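Local coordinates for periplasmic binding protein (Veillonella parvula, PDB 4N01) that probably binds a solute in the periplasm, between two alpha/beta lobes, and hands it to a membrane transporter, at residues I269-N274 and D280-K285; D215-Q220 and I286-A291; P115-F120 and R138-D143. All blocks are in the same frame, centred on the assembly; numbering follows the deposited sequence.

Contact 1 (I269-N274 and D280-K285)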
ATOM      1  N   ILE A 269      -7.193  10.180  -8.346  1.00 14.08           N
ATOM      2  CA  ILE A 269      -5.915  10.557  -8.922  1.00 15.91           C
ATOM      3  C   ILE A 269      -4.817  10.461  -7.873  1.00 16.68           C
ATOM      4  O   ILE A 269      -4.913  11.077  -6.806  1.00 15.74           O
ATOM      5  CB  ILE A 269      -5.969  12.018  -9.419  1.00 12.22           C
ATOM      6  CG1 ILE A 269      -6.943  12.140 -10.606  1.00 14.73           C
ATOM      7  CG2 ILE A 269      -4.563  12.534  -9.762  1.00 15.36           C
ATOM      8  CD1 ILE A 269      -7.152  13.583 -11.065  1.00 13.82           C
ATOM      9  N   ALA A 270      -3.768   9.704  -8.176  1.00 18.80           N
ATOM     10  CA  ALA A 270      -2.633   9.601  -7.262  1.00 19.29           C
ATOM     11  C   ALA A 270      -1.758  10.853  -7.346  1.00 20.74           C
ATOM     12  O   ALA A 270      -1.291  11.236  -8.422  1.00 19.90           O
ATOM     13  CB  ALA A 270      -1.806   8.345  -7.559  1.00 20.77           C
ATOM     14  N   ASP A 271      -1.532  11.486  -6.204  1.00 18.73           N
ATOM     15  CA  ASP A 271      -0.710  12.695  -6.134  1.00 19.69           C
ATOM     16  C   ASP A 271       0.719  12.331  -5.699  1.00 23.20           C
ATOM     17  O   ASP A 271       0.930  11.818  -4.595  1.00 21.04           O
ATOM     18  CB  ASP A 271      -1.364  13.689  -5.158  1.00 16.44           C
ATOM     19  CG  ASP A 271      -0.622  15.013  -5.058  1.00 28.32           C
ATOM     20  OD1 ASP A 271      -1.279  16.077  -5.124  1.00 30.91           O
ATOM     21  OD2 ASP A 271       0.616  15.017  -4.898  1.00 27.74           O
ATOM     22  N   TYR A 272       1.696  12.601  -6.565  1.00 19.20           N
ATOM     23  CA  TYR A 272       3.097  12.251  -6.285  1.00 27.16           C
ATOM     24  C   TYR A 272       3.945  13.435  -5.803  1.00 33.27           C
ATOM     25  O   TYR A 272       5.141  13.499  -6.085  1.00 40.19           O
ATOM     26  CB  TYR A 272       3.745  11.598  -7.525  1.00 24.91           C
ATOM     27  CG  TYR A 272       3.338  10.148  -7.738  1.00 24.43           C
ATOM     28  CD1 TYR A 272       4.048   9.116  -7.136  1.00 32.01           C
ATOM     29  CD2 TYR A 272       2.241   9.815  -8.525  1.00 22.51           C
ATOM     30  CE1 TYR A 272       3.683   7.787  -7.318  1.00 35.24           C
ATOM     31  CE2 TYR A 272       1.869   8.486  -8.714  1.00 27.93           C
ATOM     32  CZ  TYR A 272       2.595   7.479  -8.106  1.00 34.88           C
ATOM     33  OH  TYR A 272       2.240   6.156  -8.286  1.00 35.98           O
ATOM     34  N   GLY A 273       3.334  14.356  -5.061  1.00 40.98           N
ATOM     35  CA  GLY A 273       4.040  15.528  -4.564  1.00 39.17           C
ATOM     36  C   GLY A 273       4.772  15.312  -3.252  1.00 42.64           C
ATOM     37  O   GLY A 273       4.619  14.268  -2.615  1.00 47.62           O
ATOM     38  N   ASN A 274       5.557  16.308  -2.839  1.00 48.04           N
ATOM     39  CA  ASN A 274       6.395  16.211  -1.639  1.00 61.53           C
ATOM     40  C   ASN A 274       5.660  16.488  -0.327  1.00 63.84           C
ATOM     41  O   ASN A 274       5.900  15.823   0.682  1.00 69.92           O
ATOM     42  CB  ASN A 274       7.588  17.162  -1.745  1.00 66.02           C
ATOM     43  CG  ASN A 274       8.271  17.092  -3.094  1.00 74.24           C
ATOM     44  OD1 ASN A 274       8.053  16.156  -3.867  1.00 75.34           O
ATOM     45  ND2 ASN A 274       9.107  18.083  -3.384  1.00 78.50           N
ATOM     46  N   ASP A 280      -0.228  20.309  -6.151  1.00 23.78           N
ATOM     47  CA  ASP A 280       0.122  20.726  -7.509  1.00 24.36           C
ATOM     48  C   ASP A 280       0.089  19.578  -8.508  1.00 22.87           C
ATOM     49  O   ASP A 280      -0.405  19.743  -9.622  1.00 25.50           O
ATOM     50  CB  ASP A 280       1.501  21.376  -7.541  1.00 34.57           C
ATOM     51  CG  ASP A 280       1.580  22.619  -6.681  1.00 49.94           C
ATOM     52  OD1 ASP A 280       0.523  23.219  -6.382  1.00 52.19           O
ATOM     53  OD2 ASP A 280       2.712  22.990  -6.302  1.00 57.51           O
ATOM     54  N   ASP A 281       0.612  18.415  -8.119  1.00 20.27           N
ATOM     55  CA  ASP A 281       0.585  17.249  -9.007  1.00 21.48           C
ATOM     56  C   ASP A 281      -0.856  16.830  -9.309  1.00 19.72           C
ATOM     57  O   ASP A 281      -1.189  16.462 -10.437  1.00 23.84           O
ATOM     58  CB  ASP A 281       1.360  16.070  -8.392  1.00 23.22           C
ATOM     59  CG  ASP A 281       1.568  14.923  -9.377  1.00 30.44           C
ATOM     60  OD1 ASP A 281       2.059  15.173 -10.505  1.00 27.75           O
ATOM     61  OD2 ASP A 281       1.241  13.758  -9.030  1.00 24.05           O
ATOM     62  N   PHE A 282      -1.701  16.876  -8.284  1.00 22.76           N
ATOM     63  CA  PHE A 282      -3.113  16.519  -8.412  1.00 17.07           C
ATOM     64  C   PHE A 282      -3.763  17.469  -9.410  1.00 18.56           C
ATOM     65  O   PHE A 282      -4.437  17.041 -10.352  1.00 19.62           O
ATOM     66  CB  PHE A 282      -3.770  16.642  -7.027  1.00 24.40           C
ATOM     67  CG  PHE A 282      -5.266  16.450  -7.018  1.00 18.23           C
ATOM     68  CD1 PHE A 282      -5.844  15.299  -7.524  1.00 17.58           C
ATOM     69  CD2 PHE A 282      -6.088  17.412  -6.440  1.00 20.83           C
ATOM     70  CE1 PHE A 282      -7.233  15.115  -7.488  1.00 19.03           C
ATOM     71  CE2 PHE A 282      -7.481  17.240  -6.404  1.00 21.81           C
ATOM     72  CZ  PHE A 282      -8.048  16.091  -6.927  1.00 17.14           C
ATOM     73  N   GLN A 283      -3.525  18.765  -9.227  1.00 17.61           N
ATOM     74  CA  GLN A 283      -4.158  19.767 -10.080  1.00 17.32           C
ATOM     75  C   GLN A 283      -3.672  19.702 -11.518  1.00 22.57           C
ATOM     76  O   GLN A 283      -4.459  19.890 -12.438  1.00 23.79           O
ATOM     77  CB  GLN A 283      -3.951  21.175  -9.529  1.00 23.63           C
ATOM     78  CG  GLN A 283      -4.623  21.408  -8.184  1.00 27.88           C
ATOM     79  CD  GLN A 283      -6.133  21.248  -8.246  1.00 26.10           C
ATOM     80  OE1 GLN A 283      -6.751  21.450  -9.290  1.00 31.01           O
ATOM     81  NE2 GLN A 283      -6.735  20.891  -7.115  1.00 28.82           N
ATOM     82  N   GLN A 284      -2.379  19.460 -11.715  1.00 21.39           N
ATOM     83  CA  GLN A 284      -1.845  19.311 -13.067  1.00 19.81           C
ATOM     84  C   GLN A 284      -2.474  18.113 -13.772  1.00 17.50           C
ATOM     85  O   GLN A 284      -2.742  18.165 -14.978  1.00 20.98           O
ATOM     86  CB  GLN A 284      -0.326  19.132 -13.040  1.00 23.68           C
ATOM     87  CG  GLN A 284       0.446  20.330 -12.535  1.00 38.72           C
ATOM     88  CD  GLN A 284       1.924  20.030 -12.377  1.00 49.38           C
ATOM     89  OE1 GLN A 284       2.389  18.950 -12.743  1.00 54.37           O
ATOM     90  NE2 GLN A 284       2.669  20.985 -11.829  1.00 52.91           N
ATOM     91  N   LYS A 285      -2.694  17.025 -13.037  1.00 16.78           N
ATOM     92  CA  LYS A 285      -3.298  15.842 -13.645  1.00 17.92           C
ATOM     93  C   LYS A 285      -4.765  16.093 -13.963  1.00 20.95           C
ATOM     94  O   LYS A 285      -5.263  15.625 -14.983  1.00 21.03           O
ATOM     95  CB  LYS A 285      -3.113  14.599 -12.763  1.00 18.02           C
ATOM     96  CG  LYS A 285      -1.656  14.185 -12.667  1.00 21.35           C
ATOM     97  CD  LYS A 285      -1.438  12.956 -11.798  1.00 20.51           C
ATOM     98  CE  LYS A 285       0.037  12.586 -11.841  1.00 21.93           C
ATOM     99  NZ  LYS A 285       0.371  11.552 -10.823  1.00 22.78           N
TER
HETATM  100  O   HOH W   1       1.559  17.711  -5.520  1.00 25.71           O

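Contact 2 (D215-Q220 and I286-A291)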
ATOM      1  N   ASP A 215      -3.197   6.810 -12.122  1.00 17.46           N
ATOM      2  CA  ASP A 215      -1.893   6.966 -11.488  1.00 17.28           C
ATOM      3  C   ASP A 215      -1.071   8.008 -12.215  1.00 19.76           C
ATOM      4  O   ASP A 215      -0.461   8.896 -11.599  1.00 26.49           O
ATOM      5  CB  ASP A 215      -1.126   5.652 -11.495  1.00 25.11           C
ATOM      6  CG  ASP A 215       0.263   5.799 -10.915  1.00 30.38           C
ATOM      7  OD1 ASP A 215       0.423   5.588  -9.692  1.00 31.58           O
ATOM      8  OD2 ASP A 215       1.203   6.142 -11.672  1.00 34.22           O
ATOM      9  N   SER A 216      -1.044   7.879 -13.537  1.00 22.23           N
ATOM     10  CA  SER A 216      -0.241   8.734 -14.390  1.00 20.89           C
ATOM     11  C   SER A 216      -0.591   8.389 -15.829  1.00 27.51           C
ATOM     12  O   SER A 216      -1.385   7.480 -16.079  1.00 24.63           O
ATOM     13  CB  SER A 216       1.242   8.483 -14.137  1.00 29.77           C
ATOM     14  OG  SER A 216       1.548   7.105 -14.284  1.00 29.41           O
ATOM     15  N   GLU A 217      -0.009   9.105 -16.781  1.00 27.28           N
ATOM     16  CA  GLU A 217      -0.195   8.737 -18.176  1.00 29.91           C
ATOM     17  C   GLU A 217       1.073   8.968 -18.969  1.00 28.45           C
ATOM     18  O   GLU A 217       1.881   9.832 -18.634  1.00 32.39           O
ATOM     19  CB  GLU A 217      -1.374   9.488 -18.812  1.00 33.11           C
ATOM     20  CG  GLU A 217      -1.133  10.975 -19.042  1.00 36.34           C
ATOM     21  CD  GLU A 217      -2.263  11.644 -19.819  1.00 40.69           C
ATOM     22  OE1 GLU A 217      -3.400  11.726 -19.296  1.00 33.79           O
ATOM     23  OE2 GLU A 217      -2.019  12.091 -20.961  1.00 42.09           O
ATOM     24  N   ASP A 218       1.254   8.165 -20.010  1.00 33.00           N
ATOM     25  CA  ASP A 218       2.349   8.345 -20.955  1.00 43.43           C
ATOM     26  C   ASP A 218       1.754   7.917 -22.281  1.00 45.68           C
ATOM     27  O   ASP A 218       2.035   6.822 -22.777  1.00 53.57           O
ATOM     28  CB  ASP A 218       3.542   7.465 -20.575  1.00 52.04           C
ATOM     29  CG  ASP A 218       4.847   7.963 -21.169  1.00 65.24           C
ATOM     30  OD1 ASP A 218       4.992   9.191 -21.342  1.00 71.06           O
ATOM     31  OD2 ASP A 218       5.732   7.128 -21.457  1.00 70.95           O
ATOM     32  N   GLY A 219       0.904   8.776 -22.840  0.51 39.68           N
ATOM     33  CA  GLY A 219       0.080   8.407 -23.975  0.51 38.21           C
ATOM     34  C   GLY A 219      -1.178   7.704 -23.493  0.51 37.39           C
ATOM     35  O   GLY A 219      -2.289   8.223 -23.637  0.51 39.21           O
ATOM     36  N   GLN A 220      -0.998   6.516 -22.920  0.51 34.71           N
ATOM     37  CA  GLN A 220      -2.091   5.761 -22.313  0.51 29.97           C
ATOM     38  C   GLN A 220      -2.100   5.981 -20.805  0.51 24.28           C
ATOM     39  O   GLN A 220      -1.062   6.283 -20.217  0.51 25.87           O
ATOM     40  CB  GLN A 220      -1.904   4.265 -22.575  0.51 27.75           C
ATOM     41  CG  GLN A 220      -2.196   3.807 -23.987  0.51 32.08           C
ATOM     42  CD  GLN A 220      -2.077   2.302 -24.116  0.51 33.70           C
ATOM     43  OE1 GLN A 220      -3.076   1.597 -24.258  0.51 37.22           O
ATOM     44  NE2 GLN A 220      -0.849   1.800 -24.049  0.51 34.57           N
ATOM     45  N   ILE A 286      -5.455  16.843 -13.107  1.00 18.02           N
ATOM     46  CA  ILE A 286      -6.824  17.251 -13.425  1.00 17.54           C
ATOM     47  C   ILE A 286      -6.852  18.056 -14.726  1.00 17.10           C
ATOM     48  O   ILE A 286      -7.708  17.837 -15.599  1.00 18.93           O
ATOM     49  CB  ILE A 286      -7.434  18.121 -12.304  1.00 16.86           C
ATOM     50  CG1 ILE A 286      -7.743  17.262 -11.071  1.00 16.05           C
ATOM     51  CG2 ILE A 286      -8.707  18.813 -12.788  1.00 21.02           C
ATOM     52  CD1 ILE A 286      -8.260  18.078  -9.899  1.00 20.66           C
ATOM     53  N   GLU A 287      -5.921  18.998 -14.855  1.00 18.38           N
ATOM     54  CA  GLU A 287      -5.896  19.854 -16.037  1.00 21.79           C
ATOM     55  C   GLU A 287      -5.540  19.056 -17.295  1.00 24.49           C
ATOM     56  O   GLU A 287      -6.006  19.381 -18.389  1.00 22.99           O
ATOM     57  CB  GLU A 287      -4.952  21.045 -15.839  1.00 24.08           C
ATOM     58  CG  GLU A 287      -5.464  22.054 -14.802  1.00 35.41           C
ATOM     59  CD  GLU A 287      -6.894  22.523 -15.077  1.00 49.54           C
ATOM     60  OE1 GLU A 287      -7.154  23.056 -16.186  1.00 53.41           O
ATOM     61  OE2 GLU A 287      -7.764  22.358 -14.187  1.00 47.92           O
ATOM     62  N   LYS A 288      -4.735  18.007 -17.124  1.00 18.52           N
ATOM     63  CA  LYS A 288      -4.329  17.144 -18.234  1.00 18.82           C
ATOM     64  C   LYS A 288      -5.542  16.360 -18.732  1.00 19.35           C
ATOM     65  O   LYS A 288      -5.714  16.153 -19.939  1.00 21.26           O
ATOM     66  CB  LYS A 288      -3.228  16.177 -17.777  1.00 24.12           C
ATOM     67  CG  LYS A 288      -2.576  15.353 -18.885  1.00 35.04           C
ATOM     68  CD  LYS A 288      -1.677  16.220 -19.765  1.00 48.91           C
ATOM     69  CE  LYS A 288      -1.108  15.434 -20.947  1.00 54.88           C
ATOM     70  NZ  LYS A 288      -0.423  14.192 -20.500  1.00 57.51           N
ATOM     71  N   ILE A 289      -6.391  15.944 -17.794  1.00 15.75           N
ATOM     72  CA  ILE A 289      -7.589  15.184 -18.134  1.00 16.79           C
ATOM     73  C   ILE A 289      -8.619  16.104 -18.800  1.00 18.99           C
ATOM     74  O   ILE A 289      -9.193  15.767 -19.846  1.00 20.87           O
ATOM     75  CB  ILE A 289      -8.169  14.475 -16.889  1.00 18.66           C
ATOM     76  CG1 ILE A 289      -7.239  13.333 -16.453  1.00 16.50           C
ATOM     77  CG2 ILE A 289      -9.577  13.941 -17.155  1.00 18.98           C
ATOM     78  CD1 ILE A 289      -7.613  12.734 -15.095  1.00 21.02           C
ATOM     79  N   LYS A 290      -8.829  17.280 -18.217  1.00 14.63           N
ATOM     80  CA  LYS A 290      -9.778  18.249 -18.758  1.00 18.28           C
ATOM     81  C   LYS A 290      -9.414  18.691 -20.164  1.00 23.79           C
ATOM     82  O   LYS A 290     -10.293  19.028 -20.948  1.00 25.05           O
ATOM     83  CB  LYS A 290      -9.843  19.494 -17.875  1.00 20.02           C
ATOM     84  CG  LYS A 290     -10.517  19.310 -16.526  1.00 26.11           C
ATOM     85  CD  LYS A 290     -10.460  20.646 -15.786  1.00 32.29           C
ATOM     86  CE  LYS A 290     -11.409  20.719 -14.613  1.00 39.25           C
ATOM     87  NZ  LYS A 290     -11.530  22.138 -14.159  1.00 39.73           N
ATOM     88  N   ALA A 291      -8.122  18.698 -20.477  1.00 22.75           N
ATOM     89  CA  ALA A 291      -7.652  19.231 -21.756  1.00 23.72           C
ATOM     90  C   ALA A 291      -7.705  18.190 -22.872  1.00 29.59           C
ATOM     91  O   ALA A 291      -7.430  18.502 -24.033  1.00 27.65           O
ATOM     92  CB  ALA A 291      -6.240  19.772 -21.613  1.00 23.57           C
TER
HETATM   93  O   HOH W   2      -5.229  12.975 -20.877  1.00 24.46           O

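Contact 3 (P115-F120 and R138-D143)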
ATOM      1  N   PRO A 115      19.629   0.536  -0.250  1.00 24.74           N
ATOM      2  CA  PRO A 115      21.056   0.578   0.084  1.00 32.18           C
ATOM      3  C   PRO A 115      21.840  -0.512  -0.652  1.00 29.47           C
ATOM      4  O   PRO A 115      21.260  -1.527  -1.045  1.00 27.86           O
ATOM      5  CB  PRO A 115      21.063   0.294   1.592  1.00 31.42           C
ATOM      6  CG  PRO A 115      19.848  -0.565   1.809  1.00 29.48           C
ATOM      7  CD  PRO A 115      18.819  -0.106   0.801  1.00 26.55           C
ATOM      8  N   SER A 116      23.140  -0.299  -0.835  1.00 32.05           N
ATOM      9  CA  SER A 116      24.016  -1.334  -1.372  1.00 31.43           C
ATOM     10  C   SER A 116      24.084  -2.475  -0.369  1.00 32.91           C
ATOM     11  O   SER A 116      23.742  -2.296   0.802  1.00 32.00           O
ATOM     12  CB  SER A 116      25.420  -0.783  -1.602  1.00 37.94           C
ATOM     13  OG  SER A 116      26.075  -0.545  -0.367  1.00 33.18           O
ATOM     14  N   TYR A 117      24.521  -3.647  -0.822  1.00 34.38           N
ATOM     15  CA  TYR A 117      24.670  -4.802   0.064  1.00 35.42           C
ATOM     16  C   TYR A 117      25.581  -4.452   1.244  1.00 33.60           C
ATOM     17  O   TYR A 117      25.315  -4.842   2.378  1.00 30.34           O
ATOM     18  CB  TYR A 117      25.207  -6.009  -0.720  1.00 34.92           C
ATOM     19  CG  TYR A 117      25.679  -7.179   0.122  1.00 37.83           C
ATOM     20  CD1 TYR A 117      24.783  -8.136   0.590  1.00 38.95           C
ATOM     21  CD2 TYR A 117      27.028  -7.341   0.426  1.00 44.40           C
ATOM     22  CE1 TYR A 117      25.216  -9.214   1.353  1.00 37.43           C
ATOM     23  CE2 TYR A 117      27.470  -8.414   1.188  1.00 45.60           C
ATOM     24  CZ  TYR A 117      26.559  -9.346   1.644  1.00 43.94           C
ATOM     25  OH  TYR A 117      26.991 -10.408   2.397  1.00 42.90           O
ATOM     26  N   GLU A 118      26.636  -3.689   0.970  1.00 35.26           N
ATOM     27  CA  GLU A 118      27.604  -3.292   1.997  1.00 38.25           C
ATOM     28  C   GLU A 118      26.997  -2.415   3.094  1.00 35.40           C
ATOM     29  O   GLU A 118      27.246  -2.636   4.279  1.00 31.22           O
ATOM     30  CB  GLU A 118      28.797  -2.570   1.365  1.00 42.67           C
ATOM     31  CG  GLU A 118      29.787  -3.481   0.651  1.00 51.62           C
ATOM     32  CD  GLU A 118      29.298  -3.968  -0.708  1.00 58.97           C
ATOM     33  OE1 GLU A 118      29.958  -4.865  -1.276  1.00 65.90           O
ATOM     34  OE2 GLU A 118      28.268  -3.457  -1.212  1.00 53.03           O
ATOM     35  N   VAL A 119      26.214  -1.418   2.693  1.00 32.84           N
ATOM     36  CA  VAL A 119      25.515  -0.551   3.638  1.00 29.75           C
ATOM     37  C   VAL A 119      24.468  -1.342   4.424  1.00 32.23           C
ATOM     38  O   VAL A 119      24.304  -1.160   5.636  1.00 26.34           O
ATOM     39  CB  VAL A 119      24.838   0.626   2.909  1.00 31.50           C
ATOM     40  CG1 VAL A 119      23.923   1.393   3.849  1.00 33.40           C
ATOM     41  CG2 VAL A 119      25.895   1.549   2.322  1.00 38.30           C
ATOM     42  N   PHE A 120      23.765  -2.225   3.726  1.00 29.12           N
ATOM     43  CA  PHE A 120      22.788  -3.096   4.361  1.00 27.34           C
ATOM     44  C   PHE A 120      23.469  -3.932   5.446  1.00 26.67           C
ATOM     45  O   PHE A 120      23.037  -3.930   6.597  1.00 24.09           O
ATOM     46  CB  PHE A 120      22.126  -3.981   3.304  1.00 29.16           C
ATOM     47  CG  PHE A 120      21.153  -4.986   3.858  1.00 31.75           C
ATOM     48  CD1 PHE A 120      19.860  -4.614   4.193  1.00 28.09           C
ATOM     49  CD2 PHE A 120      21.524  -6.317   4.012  1.00 27.74           C
ATOM     50  CE1 PHE A 120      18.962  -5.544   4.692  1.00 32.12           C
ATOM     51  CE2 PHE A 120      20.624  -7.254   4.504  1.00 25.63           C
ATOM     52  CZ  PHE A 120      19.349  -6.866   4.849  1.00 28.81           C
ATOM     53  N   ARG A 138      17.564  -5.847  -8.803  1.00 45.38           N
ATOM     54  CA  ARG A 138      17.517  -4.391  -8.869  1.00 48.95           C
ATOM     55  C   ARG A 138      17.953  -3.766  -7.547  1.00 47.20           C
ATOM     56  O   ARG A 138      18.245  -2.569  -7.480  1.00 44.82           O
ATOM     57  CB  ARG A 138      16.098  -3.923  -9.190  1.00 51.84           C
ATOM     58  CG  ARG A 138      15.616  -4.264 -10.587  1.00 61.12           C
ATOM     59  CD  ARG A 138      14.242  -3.663 -10.824  1.00 64.97           C
ATOM     60  NE  ARG A 138      14.202  -2.253 -10.443  1.00 65.93           N
ATOM     61  CZ  ARG A 138      13.198  -1.682  -9.784  1.00 64.53           C
ATOM     62  NH1 ARG A 138      12.141  -2.405  -9.432  1.00 63.00           N
ATOM     63  NH2 ARG A 138      13.249  -0.391  -9.475  1.00 63.47           N
ATOM     64  N   ALA A 139      17.975  -4.580  -6.496  1.00 40.56           N
ATOM     65  CA  ALA A 139      18.328  -4.108  -5.161  1.00 31.86           C
ATOM     66  C   ALA A 139      19.340  -5.057  -4.519  1.00 30.74           C
ATOM     67  O   ALA A 139      20.499  -5.113  -4.934  1.00 40.62           O
ATOM     68  CB  ALA A 139      17.075  -3.965  -4.297  1.00 26.58           C
ATOM     69  N   ILE A 140      18.910  -5.809  -3.514  1.00 32.18           N
ATOM     70  CA  ILE A 140      19.778  -6.820  -2.921  1.00 32.65           C
ATOM     71  C   ILE A 140      19.118  -8.188  -3.008  1.00 32.16           C
ATOM     72  O   ILE A 140      18.137  -8.446  -2.304  1.00 31.15           O
ATOM     73  CB  ILE A 140      20.078  -6.509  -1.449  1.00 27.73           C
ATOM     74  CG1 ILE A 140      20.591  -5.077  -1.312  1.00 32.06           C
ATOM     75  CG2 ILE A 140      21.096  -7.499  -0.886  1.00 29.02           C
ATOM     76  CD1 ILE A 140      20.949  -4.712   0.099  1.00 30.66           C
ATOM     77  N   PRO A 141      19.652  -9.065  -3.878  1.00 33.41           N
ATOM     78  CA  PRO A 141      19.078 -10.399  -4.090  1.00 36.63           C
ATOM     79  C   PRO A 141      18.925 -11.161  -2.778  1.00 35.39           C
ATOM     80  O   PRO A 141      19.838 -11.167  -1.943  1.00 31.01           O
ATOM     81  CB  PRO A 141      20.112 -11.089  -4.986  1.00 39.04           C
ATOM     82  CG  PRO A 141      20.760  -9.959  -5.734  1.00 40.34           C
ATOM     83  CD  PRO A 141      20.840  -8.840  -4.724  1.00 35.77           C
ATOM     84  N   ALA A 142      17.761 -11.776  -2.606  1.00 28.33           N
ATOM     85  CA  ALA A 142      17.415 -12.475  -1.380  1.00 32.58           C
ATOM     86  C   ALA A 142      18.441 -13.530  -0.996  1.00 29.12           C
ATOM     87  O   ALA A 142      18.758 -13.681   0.179  1.00 26.76           O
ATOM     88  CB  ALA A 142      16.034 -13.101  -1.512  1.00 27.00           C
ATOM     89  N   ASP A 143      18.954 -14.257  -1.984  1.00 28.22           N
ATOM     90  CA  ASP A 143      19.904 -15.335  -1.719  1.00 31.56           C
ATOM     91  C   ASP A 143      21.165 -14.840  -1.000  1.00 37.09           C
ATOM     92  O   ASP A 143      21.767 -15.577  -0.217  1.00 35.07           O
ATOM     93  CB  ASP A 143      20.277 -16.064  -3.019  1.00 38.92           C
ATOM     94  CG  ASP A 143      21.172 -15.231  -3.921  1.00 48.31           C
ATOM     95  OD1 ASP A 143      22.411 -15.364  -3.826  1.00 55.07           O
ATOM     96  OD2 ASP A 143      20.639 -14.439  -4.725  1.00 53.86           O
TER

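Contact 1 (I269-N274 and D280-K285)
D281 and K285, one turn apart on helix 280-290, hold the backbone of A270 and Y272. The polar bonds centre on D281 OD2, which accepts from Y272 N at 2.8 Å in an almost straight bond (173°) on the anti side, tilted 33° out of the carboxylate plane. K285 NZ comes to the same oxygen on the syn side, from the opposite face of the plane, in a 3.0 Å salt bridge within the helix. With CG anti to the backbone N, D281 is swung toward the turn; a short acid suits the place, since its carboxylate can reach the Y272 N-H and the lysine one turn on. K285 NZ also donates to A270 O at 2.9 Å, nearly end-on to the carbonyl (164°), and to D215 O, and lies in plane at the edge of the Y272 ring, beside CD2. Were K285 an alanine, the carbonyl A270 O and the acid D281 would probably be left without this donor and counter-charge. A second acid, D271, shapes the turn itself: its OD2 accepts from G273 N at 2.8 Å, an Asx turn, and water 1, which accepts from D281 N, probably donates to it. D271 OD1 receives a weak bond from F282 N, but R308 adds a salt bridge there, which should offset the nearness of the two carboxylates. The apolar part is no minor one: I269 and F282 are the two residues most covered here. Their side chains cross at about a right angle, I269 CG2 lying 3.8 Å from F282 CD1, at the edge of the ring; the same methyl touches K285 CD, where the extended lysine chain runs past the isoleucine in the opposite direction. In this alpha/beta fold, strand 266-270 lies between strands 209-214 and 306-309, and helix 280-290 packs over I269 while F282 reaches F306 and R308.

Contact 2 (D215-Q220 and I286-A291)
E217 and K288 meet in a salt bridge, K288 NZ standing 2.7 Å from E217 OE2. The ammonium does not approach in line with the carboxylate but from above its plane, 65° out of it, so charge attraction, more than lone-pair direction, probably sets the pairing. The two long side chains suit a place where the backbones stay well apart, the nearest CA atoms, those of E217 and K288, being 9.4 Å from each other. E217 holds CG between its backbone N and carbonyl carbon (chi1 71°) and then runs straight out toward the helix; K288 bends at chi2 and chi4, which brings the lysine chain across the acid, K288 CG lying 3.7 Å from E217 OE1. The other polar links use that second oxygen. Water 2 donates to E217 OE1 at 2.7 Å and, more weakly, to K288 O, so it joins the acid to the helix backbone, and Y214 OH bonds to E217 OE1 as well, helping to fix the carboxylate's rotation. At the surface, the contact ties the short, weakly bonded strand at about 216-217, outermost of the small antiparallel sheet in this chain, to the last turns of helix 280-290, whose I286 and I289 pack on strands 266-270 and 306-309.

Contact 3 (P115-F120 and R138-D143)
I140 puts its CD1 methyl against the start of helix 117-121, and nearly all of the contact depends on this one side chain. In the tight part I140 CD1 lies 3.5 Å from F120 CB, 3.7 Å from Y117 CA and 3.4 Å from P115 O. A beta-branched aliphatic residue suits the place, its CD1 meeting the F120 side chain and the backbone while its CG2 is left for Y117. With CG1 anti to its carbonyl carbon and the chain extended beyond it (chi2 -178°), I140 sends CD1 out far enough to meet that turn, crossing F120 obliquely. The looser side belongs to Y117: its ring crosses I140 at about a right angle and meets CG2 by its edge, Y117 CD1 to I140 CG2 being 4.0 Å, and the tyrosine is only partly covered. Facing away from I140, exposed S116 caps the helix, S116 OG accepting from V119 N at 3.2 Å in a nearly straight bond (169°), a role for which a small hydroxyl at the N-cap is well suited. The contact joins the beginnings of two short helices in the lobe built on the five-stranded parallel sheet: I140 comes just before helix 142-147, where M145 packs on both I140 and F120, and Y117 touches Q148 beyond that helix.

Overall arrangement
Contacts 1 and 2 share helix 280-290 and touch directly: Y272 OH and K285 NZ of contact 1 probably bond to D215, and I269 packs on I286. Contact 3 lies apart, its centre about 31 Å from that of contact 1, in the lobe carrying the other parallel sheet. Chemistry follows position. Contact 1, partly buried, combines charged and backbone hydrogen bonds with an apolar patch beside an inner strand of the four-stranded parallel sheet. Contact 2, at the surface, depends on one salt bridge and a water. Contact 3, mostly buried, is apolar between its segments, with one isoleucine packed against the first turn of helix 117-121.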